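Local coordinates for circadian clock oscillator protein KaiA (PDB 1R5Q), which probably stimulates autophosphorylation of KaiC as part of the cyanobacterial circadian oscillator, working as a homodimer, at residues Ile21-Phe26 against Asp62-Gln67. Sequence-based numbering, arbitrary orientation.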
ATOM      1  N   ILE A  21      -1.093  -7.095  -0.949  1.00 36.80           N
ATOM      2  CA  ILE A  21       0.301  -6.924  -1.390  1.00 34.13           C
ATOM      3  C   ILE A  21       1.218  -7.359  -0.241  1.00 33.71           C
ATOM      4  O   ILE A  21       2.193  -8.096  -0.442  1.00 33.69           O
ATOM      5  CB  ILE A  21       0.616  -5.433  -1.769  1.00 36.15           C
ATOM      6  CG1 ILE A  21      -0.092  -5.075  -3.081  1.00 33.75           C
ATOM      7  CG2 ILE A  21       2.160  -5.216  -1.897  1.00 33.82           C
ATOM      8  CD1 ILE A  21      -0.192  -3.567  -3.358  1.00 35.87           C
ATOM      9  N   LEU A  22       0.919  -6.911   0.970  1.00 30.96           N
ATOM     10  CA  LEU A  22       1.741  -7.306   2.103  1.00 32.00           C
ATOM     11  C   LEU A  22       1.761  -8.846   2.265  1.00 33.16           C
ATOM     12  O   LEU A  22       2.821  -9.439   2.390  1.00 32.55           O
ATOM     13  CB  LEU A  22       1.211  -6.679   3.395  1.00 30.94           C
ATOM     14  CG  LEU A  22       1.386  -5.165   3.597  1.00 32.52           C
ATOM     15  CD1 LEU A  22       0.558  -4.690   4.788  1.00 29.90           C
ATOM     16  CD2 LEU A  22       2.861  -4.843   3.798  1.00 30.67           C
ATOM     17  N   LEU A  23       0.585  -9.472   2.253  1.00 34.07           N
ATOM     18  CA  LEU A  23       0.482 -10.916   2.437  1.00 35.23           C
ATOM     19  C   LEU A  23       1.091 -11.751   1.320  1.00 37.73           C
ATOM     20  O   LEU A  23       1.325 -12.953   1.493  1.00 38.36           O
ATOM     21  CB  LEU A  23      -0.984 -11.314   2.657  1.00 36.08           C
ATOM     22  CG  LEU A  23      -1.593 -10.684   3.925  1.00 35.42           C
ATOM     23  CD1 LEU A  23      -3.039 -11.152   4.137  1.00 37.22           C
ATOM     24  CD2 LEU A  23      -0.720 -11.051   5.122  1.00 37.06           C
ATOM     25  N   SER A  24       1.347 -11.151   0.164  1.00 37.81           N
ATOM     26  CA  SER A  24       1.968 -11.933  -0.891  1.00 38.80           C
ATOM     27  C   SER A  24       3.358 -11.396  -1.207  1.00 37.57           C
ATOM     28  O   SER A  24       4.043 -11.926  -2.081  1.00 38.25           O
ATOM     29  CB  SER A  24       1.116 -11.893  -2.150  1.00 40.42           C
ATOM     30  OG  SER A  24       1.304 -10.668  -2.813  1.00 45.31           O
ATOM     31  N   TYR A  25       3.790 -10.366  -0.477  1.00 35.06           N
ATOM     32  CA  TYR A  25       5.076  -9.739  -0.761  1.00 34.66           C
ATOM     33  C   TYR A  25       6.316 -10.624  -0.690  1.00 35.63           C
ATOM     34  O   TYR A  25       7.264 -10.453  -1.467  1.00 33.73           O
ATOM     35  CB  TYR A  25       5.318  -8.541   0.154  1.00 32.38           C
ATOM     36  CG  TYR A  25       6.440  -7.666  -0.375  1.00 32.84           C
ATOM     37  CD1 TYR A  25       6.218  -6.790  -1.448  1.00 31.50           C
ATOM     38  CD2 TYR A  25       7.734  -7.741   0.159  1.00 31.70           C
ATOM     39  CE1 TYR A  25       7.245  -6.023  -1.976  1.00 28.48           C
ATOM     40  CE2 TYR A  25       8.775  -6.959  -0.371  1.00 31.18           C
ATOM     41  CZ  TYR A  25       8.514  -6.112  -1.438  1.00 29.92           C
ATOM     42  OH  TYR A  25       9.533  -5.392  -2.003  1.00 31.10           O
ATOM     43  N   PHE A  26       6.332 -11.538   0.267  1.00 36.61           N
ATOM     44  CA  PHE A  26       7.483 -12.405   0.405  1.00 38.73           C
ATOM     45  C   PHE A  26       7.260 -13.782  -0.216  1.00 42.69           C
ATOM     46  O   PHE A  26       7.932 -14.751   0.142  1.00 43.54           O
ATOM     47  CB  PHE A  26       7.880 -12.478   1.878  1.00 36.29           C
ATOM     48  CG  PHE A  26       8.425 -11.172   2.411  1.00 34.46           C
ATOM     49  CD1 PHE A  26       9.622 -10.656   1.914  1.00 31.93           C
ATOM     50  CD2 PHE A  26       7.754 -10.467   3.417  1.00 32.33           C
ATOM     51  CE1 PHE A  26      10.148  -9.459   2.416  1.00 32.72           C
ATOM     52  CE2 PHE A  26       8.269  -9.266   3.927  1.00 32.54           C
ATOM     53  CZ  PHE A  26       9.473  -8.760   3.428  1.00 31.26           C
ATOM     54  N   ASP A  62      -0.897  -3.386  12.387  1.00 40.75           N
ATOM     55  CA  ASP A  62      -1.560  -3.585  13.681  1.00 41.87           C
ATOM     56  C   ASP A  62      -2.520  -4.764  13.628  1.00 41.43           C
ATOM     57  O   ASP A  62      -2.548  -5.586  14.553  1.00 39.97           O
ATOM     58  CB  ASP A  62      -2.318  -2.331  14.125  1.00 44.02           C
ATOM     59  CG  ASP A  62      -1.409  -1.289  14.759  1.00 47.05           C
ATOM     60  OD1 ASP A  62      -0.260  -1.639  15.106  1.00 48.21           O
ATOM     61  OD2 ASP A  62      -1.846  -0.121  14.917  1.00 49.44           O
ATOM     62  N   GLU A  63      -3.308  -4.826  12.552  1.00 40.80           N
ATOM     63  CA  GLU A  63      -4.257  -5.914  12.334  1.00 41.72           C
ATOM     64  C   GLU A  63      -3.511  -7.244  12.301  1.00 41.72           C
ATOM     65  O   GLU A  63      -3.903  -8.194  12.979  1.00 40.01           O
ATOM     66  CB  GLU A  63      -5.018  -5.710  11.017  1.00 42.38           C
ATOM     67  CG  GLU A  63      -6.148  -4.698  11.127  1.00 46.39           C
ATOM     68  CD  GLU A  63      -6.746  -4.286   9.784  1.00 49.00           C
ATOM     69  OE1 GLU A  63      -6.836  -5.136   8.860  1.00 47.68           O
ATOM     70  OE2 GLU A  63      -7.140  -3.099   9.672  1.00 50.69           O
ATOM     71  N   PHE A  64      -2.433  -7.303  11.514  1.00 40.72           N
ATOM     72  CA  PHE A  64      -1.625  -8.515  11.405  1.00 40.58           C
ATOM     73  C   PHE A  64      -1.073  -8.992  12.751  1.00 41.65           C
ATOM     74  O   PHE A  64      -1.144 -10.197  13.070  1.00 40.18           O
ATOM     75  CB  PHE A  64      -0.434  -8.295  10.480  1.00 39.80           C
ATOM     76  CG  PHE A  64      -0.789  -8.148   9.033  1.00 39.61           C
ATOM     77  CD1 PHE A  64       0.222  -7.962   8.088  1.00 39.62           C
ATOM     78  CD2 PHE A  64      -2.116  -8.187   8.602  1.00 39.24           C
ATOM     79  CE1 PHE A  64      -0.086  -7.818   6.729  1.00 40.18           C
ATOM     80  CE2 PHE A  64      -2.441  -8.045   7.241  1.00 39.28           C
ATOM     81  CZ  PHE A  64      -1.418  -7.860   6.304  1.00 39.63           C
ATOM     82  N   SER A  65      -0.515  -8.057  13.526  1.00 41.07           N
ATOM     83  CA  SER A  65       0.084  -8.394  14.815  1.00 44.39           C
ATOM     84  C   SER A  65      -0.965  -8.988  15.742  1.00 46.21           C
ATOM     85  O   SER A  65      -0.667  -9.864  16.555  1.00 45.84           O
ATOM     86  CB  SER A  65       0.752  -7.161  15.452  1.00 45.29           C
ATOM     87  OG  SER A  65      -0.187  -6.283  16.040  1.00 48.62           O
ATOM     88  N   LYS A  66      -2.205  -8.528  15.596  1.00 47.95           N
ATOM     89  CA  LYS A  66      -3.302  -9.047  16.403  1.00 49.49           C
ATOM     90  C   LYS A  66      -3.670 -10.461  15.918  1.00 49.59           C
ATOM     91  O   LYS A  66      -3.769 -11.389  16.724  1.00 48.56           O
ATOM     92  CB  LYS A  66      -4.525  -8.125  16.301  1.00 51.55           C
ATOM     93  CG  LYS A  66      -4.569  -6.994  17.328  1.00 54.30           C
ATOM     94  CD  LYS A  66      -3.318  -6.133  17.305  1.00 57.31           C
ATOM     95  CE  LYS A  66      -3.365  -5.037  18.378  1.00 59.21           C
ATOM     96  NZ  LYS A  66      -4.499  -4.081  18.180  1.00 60.12           N
ATOM     97  N   GLN A  67      -3.868 -10.623  14.611  1.00 48.69           N
ATOM     98  CA  GLN A  67      -4.209 -11.938  14.059  1.00 50.47           C
ATOM     99  C   GLN A  67      -3.151 -13.004  14.372  1.00 50.64           C
ATOM    100  O   GLN A  67      -3.470 -14.183  14.533  1.00 51.28           O
ATOM    101  CB  GLN A  67      -4.399 -11.857  12.541  1.00 51.17           C
ATOM    102  CG  GLN A  67      -5.644 -11.115  12.100  1.00 54.15           C
ATOM    103  CD  GLN A  67      -5.811 -11.104  10.585  1.00 56.55           C
ATOM    104  OE1 GLN A  67      -4.899 -10.720   9.851  1.00 59.35           O
ATOM    105  NE2 GLN A  67      -6.982 -11.516  10.113  1.00 57.66           N
TER
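Leu22, Leu23 and Phe64 each carry CG anti to the carbonyl carbon and beside the backbone N (chi1 -71°, -62° and -70°), and these torsions bring two leucine side chains onto the outer end of one phenyl ring. The CB of Phe64 leaves helix 50-67 toward the end of helix 8-24, where the ring meets consecutive residues. Leu22 CB lies in the ring plane at its edge, 3.8 Å from Phe64 CE1, while the branch ending in Leu22 CD1 approaches the same CE1 obliquely at 3.7 Å. Leu23 and Phe64 reach toward each other from opposite directions: the CB of Leu23 points across rather than at the partner helix, but the end of the side chain comes nearer, placing CD2 obliquely to the ring, 3.5 Å from Phe64 CZ, with Leu23 CG 3.7 Å from the same CZ. The ring thus bridges helices whose backbones stay well apart, Leu23 CA and Phe64 CA being separated by 9.5 Å. An alanine in place of Phe64 would probably cost both leucines the ring they pack on and open a space between the helices. Leu22 also packs on His57 and Leu60 of helix 50-67 and on Thr84 of helix 82-100, and Leu78 touches Phe64, tying the contact into the four-helix KaiA C-terminal domain. With apolar carbons alone meeting, the two segments are held by the fit of the ring against the leucines and not by any directional bond, while alongside them the salt bridges of Glu63 to Lys15 and Arg19 supply a charged link between the same two helices.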